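Local structure of alpha-glucosidase (Pseudoalteromonas sp. K8, 5HQA) at residues Val108-Glu113 and Arg229-Gly234. The protein hydrolyses alpha-glucosides as a chloride-activated family 97 glycoside hydrolase, with a calcium ion at the glycan-binding pocket that holds the inhibitor acarbose. Residues are numbered along the deposited sequence; the frame is centred on the assembly and turned at random. Where two conformers were deposited one is given.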
ATOM      1  N   VAL A 108      17.292   7.434  -3.457  0.57 10.90           N
ATOM      2  CA  VAL A 108      17.896   8.101  -2.311  0.57 11.13           C
ATOM      3  C   VAL A 108      16.838   8.386  -1.255  0.57 11.75           C
ATOM      4  O   VAL A 108      15.671   8.658  -1.559  0.57 12.06           O
ATOM      5  CB  VAL A 108      18.625   9.410  -2.707  0.57 13.37           C
ATOM      6  CG1 VAL A 108      19.543   9.176  -3.889  0.57 14.26           C
ATOM      7  CG2 VAL A 108      17.639  10.515  -3.005  0.57 11.45           C
ATOM      8  N   GLY A 109      17.260   8.318  -0.004  1.00 10.27           N
ATOM      9  CA  GLY A 109      16.429   8.717   1.122  1.00 10.14           C
ATOM     10  C   GLY A 109      17.170   9.761   1.932  1.00 13.67           C
ATOM     11  O   GLY A 109      18.397   9.703   2.059  1.00 13.12           O
ATOM     12  N   PHE A 110      16.428  10.734   2.464  1.00 10.16           N
ATOM     13  CA  PHE A 110      17.060  11.678   3.383  1.00 10.40           C
ATOM     14  C   PHE A 110      16.089  12.081   4.485  1.00 12.51           C
ATOM     15  O   PHE A 110      14.867  12.045   4.310  1.00 12.35           O
ATOM     16  CB  PHE A 110      17.625  12.930   2.660  1.00 10.40           C
ATOM     17  CG  PHE A 110      16.586  13.798   1.985  1.00 10.93           C
ATOM     18  CD1 PHE A 110      15.994  14.848   2.666  1.00 10.01           C
ATOM     19  CD2 PHE A 110      16.240  13.579   0.655  1.00 12.57           C
ATOM     20  CE1 PHE A 110      15.046  15.660   2.045  1.00 12.06           C
ATOM     21  CE2 PHE A 110      15.295  14.386   0.022  1.00 13.56           C
ATOM     22  CZ  PHE A 110      14.695  15.428   0.724  1.00 12.93           C
ATOM     23  N   ARG A 111      16.649  12.452   5.635  1.00 12.41           N
ATOM     24  CA  ARG A 111      15.830  12.938   6.736  1.00 10.74           C
ATOM     25  C   ARG A 111      16.613  13.981   7.507  1.00 12.90           C
ATOM     26  O   ARG A 111      17.846  14.018   7.474  1.00 14.09           O
ATOM     27  CB  ARG A 111      15.388  11.809   7.675  1.00 10.92           C
ATOM     28  CG  ARG A 111      16.506  11.301   8.570  1.00 12.11           C
ATOM     29  CD  ARG A 111      15.981  10.295   9.572  1.00 12.61           C
ATOM     30  NE  ARG A 111      17.033   9.868  10.489  1.00 13.74           N
ATOM     31  CZ  ARG A 111      16.918   8.837  11.315  1.00 19.62           C
ATOM     32  NH1 ARG A 111      15.797   8.123  11.343  1.00 19.16           N
ATOM     33  NH2 ARG A 111      17.927   8.516  12.112  1.00 22.32           N
ATOM     34  N   TYR A 112      15.877  14.854   8.183  1.00 11.91           N
ATOM     35  CA  TYR A 112      16.480  15.843   9.059  1.00 11.51           C
ATOM     36  C   TYR A 112      16.663  15.245  10.438  1.00 13.51           C
ATOM     37  O   TYR A 112      15.816  14.481  10.912  1.00 14.15           O
ATOM     38  CB  TYR A 112      15.599  17.074   9.191  1.00 11.41           C
ATOM     39  CG  TYR A 112      15.264  17.824   7.926  1.00 11.07           C
ATOM     40  CD1 TYR A 112      14.288  17.360   7.043  1.00 11.43           C
ATOM     41  CD2 TYR A 112      15.877  19.046   7.649  1.00 11.47           C
ATOM     42  CE1 TYR A 112      13.947  18.087   5.901  1.00 11.31           C
ATOM     43  CE2 TYR A 112      15.552  19.768   6.518  1.00 12.67           C
ATOM     44  CZ  TYR A 112      14.581  19.292   5.653  1.00 13.40           C
ATOM     45  OH  TYR A 112      14.263  20.038   4.540  1.00 13.14           O
ATOM     46  N   GLU A 113      17.758  15.612  11.090  1.00 12.41           N
ATOM     47  CA  GLU A 113      18.001  15.252  12.481  1.00 12.93           C
ATOM     48  C   GLU A 113      18.338  16.543  13.210  1.00 15.34           C
ATOM     49  O   GLU A 113      19.409  17.121  13.001  1.00 15.79           O
ATOM     50  CB  GLU A 113      19.110  14.202  12.597  1.00 15.24           C
ATOM     51  CG  GLU A 113      18.706  12.899  11.902  1.00 16.12           C
ATOM     52  CD  GLU A 113      19.807  11.850  11.846  1.00 18.32           C
ATOM     53  OE1 GLU A 113      20.890  12.070  12.437  1.00 17.70           O
ATOM     54  OE2 GLU A 113      19.579  10.797  11.196  1.00 18.67           O
ATOM     55  N   ARG A 229      12.445  11.182   3.444  1.00 10.63           N
ATOM     56  CA  ARG A 229      11.908  11.564   2.141  1.00  9.89           C
ATOM     57  C   ARG A 229      12.618  10.706   1.103  1.00 12.31           C
ATOM     58  O   ARG A 229      13.848  10.596   1.144  1.00 11.25           O
ATOM     59  CB  ARG A 229      12.152  13.047   1.859  1.00  9.85           C
ATOM     60  CG  ARG A 229      11.247  14.009   2.620  1.00 12.79           C
ATOM     61  CD  ARG A 229      11.587  14.112   4.114  1.00 13.30           C
ATOM     62  NE  ARG A 229      10.541  14.851   4.826  1.00 12.10           N
ATOM     63  CZ  ARG A 229       9.374  14.317   5.189  1.00 14.48           C
ATOM     64  NH1 ARG A 229       9.108  13.035   4.926  1.00 12.28           N
ATOM     65  NH2 ARG A 229       8.472  15.066   5.816  1.00 11.68           N
ATOM     66  N   THR A 230      11.862  10.065   0.205  1.00 10.76           N
ATOM     67  CA  THR A 230      12.461   9.101  -0.710  1.00 11.83           C
ATOM     68  C   THR A 230      12.278   9.534  -2.156  1.00 12.82           C
ATOM     69  O   THR A 230      11.214  10.032  -2.541  1.00 10.61           O
ATOM     70  CB  THR A 230      11.896   7.669  -0.524  1.00 15.06           C
ATOM     71  OG1 THR A 230      10.499   7.637  -0.841  1.00 14.11           O
ATOM     72  CG2 THR A 230      12.077   7.205   0.908  1.00 16.46           C
ATOM     73  N   ILE A 231      13.329   9.336  -2.951  1.00 11.52           N
ATOM     74  CA  ILE A 231      13.320   9.624  -4.380  1.00 10.78           C
ATOM     75  C   ILE A 231      13.840   8.379  -5.083  1.00 12.07           C
ATOM     76  O   ILE A 231      15.053   8.142  -5.124  1.00 11.04           O
ATOM     77  CB  ILE A 231      14.167  10.849  -4.738  1.00 10.06           C
ATOM     78  CG1 ILE A 231      13.745  12.058  -3.884  1.00 10.00           C
ATOM     79  CG2 ILE A 231      14.029  11.149  -6.227  1.00  9.41           C
ATOM     80  CD1 ILE A 231      14.695  13.256  -3.995  1.00 10.95           C
ATOM     81  N   GLN A 232      12.933   7.575  -5.630  1.00  9.18           N
ATOM     82  CA  GLN A 232      13.341   6.438  -6.442  1.00  9.60           C
ATOM     83  C   GLN A 232      13.642   6.913  -7.854  1.00 11.09           C
ATOM     84  O   GLN A 232      12.929   7.760  -8.401  1.00 11.80           O
ATOM     85  CB  GLN A 232      12.241   5.375  -6.475  1.00  9.89           C
ATOM     86  CG  GLN A 232      11.992   4.715  -5.126  1.00 13.16           C
ATOM     87  CD  GLN A 232      10.983   3.592  -5.216  1.00 15.64           C
ATOM     88  OE1 GLN A 232       9.879   3.668  -4.660  1.00 17.55           O
ATOM     89  NE2 GLN A 232      11.363   2.531  -5.907  1.00 12.15           N
ATOM     90  N   ILE A 233      14.701   6.364  -8.443  1.00 10.08           N
ATOM     91  CA  ILE A 233      15.156   6.757  -9.774  1.00 11.81           C
ATOM     92  C   ILE A 233      15.567   5.498 -10.518  1.00 15.34           C
ATOM     93  O   ILE A 233      16.366   4.710 -10.002  1.00 14.44           O
ATOM     94  CB  ILE A 233      16.345   7.738  -9.706  1.00 12.52           C
ATOM     95  CG1 ILE A 233      16.009   8.951  -8.829  1.00 10.17           C
ATOM     96  CG2 ILE A 233      16.783   8.150 -11.114  1.00 12.58           C
ATOM     97  CD1 ILE A 233      17.224   9.800  -8.458  1.00 11.39           C
ATOM     98  N   GLY A 234      15.054   5.314 -11.732  1.00 13.40           N
ATOM     99  CA  GLY A 234      15.457   4.166 -12.529  1.00 16.16           C
ATOM    100  C   GLY A 234      15.303   4.406 -14.015  1.00 14.99           C
ATOM    101  O   GLY A 234      14.510   5.248 -14.454  1.00 14.25           O
TER
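Two neighbouring antiparallel strands of the N-terminal beta-sandwich domain of this family 97 enzyme meet here: Val108 pairs with Ile231, Gly109 with Thr230 and Phe110 with Arg229. Val108-Ile231 and Phe110-Arg229 are hydrogen-bonded pairs, each closed by two backbone bonds. The straightest runs from Arg229 N to Phe110 O, 2.7 Å long with 172° at the hydrogen. Gly109-Thr230 is the non-hydrogen-bonded pair between them, with CA atoms 4.4 Å apart. It is flanked by two CA-H...O contacts: Gly109 CA is 3.2 Å from Arg229 O, and Thr230 CA is 3.3 Å from Val108 O.

Val108, Phe110, Arg229 and Ile231 share one face of the sheet, packed against strands 22-27 and 122-134 of the facing sheet. Val108 and Ile231 lie side by side, with CG2 of the valine 3.9 Å from CB of the isoleucine. With chi2 at 73° the arginine chain turns after CG, which brings Arg229 CD to 3.9 Å from Phe110 O. Beyond the bend, NE forms a salt bridge with Glu128 and NH1 one with Glu186, which probably balance the buried charge. The Phe110 ring meets the rings of Tyr23 and Phe101. Ile231 CD1 reaches its edge, 4.2 Å from Phe110 CE2. Over one face sits Arg229 CB in a CH-pi contact, offset toward the rim and 3.7 Å from Phe110 CZ.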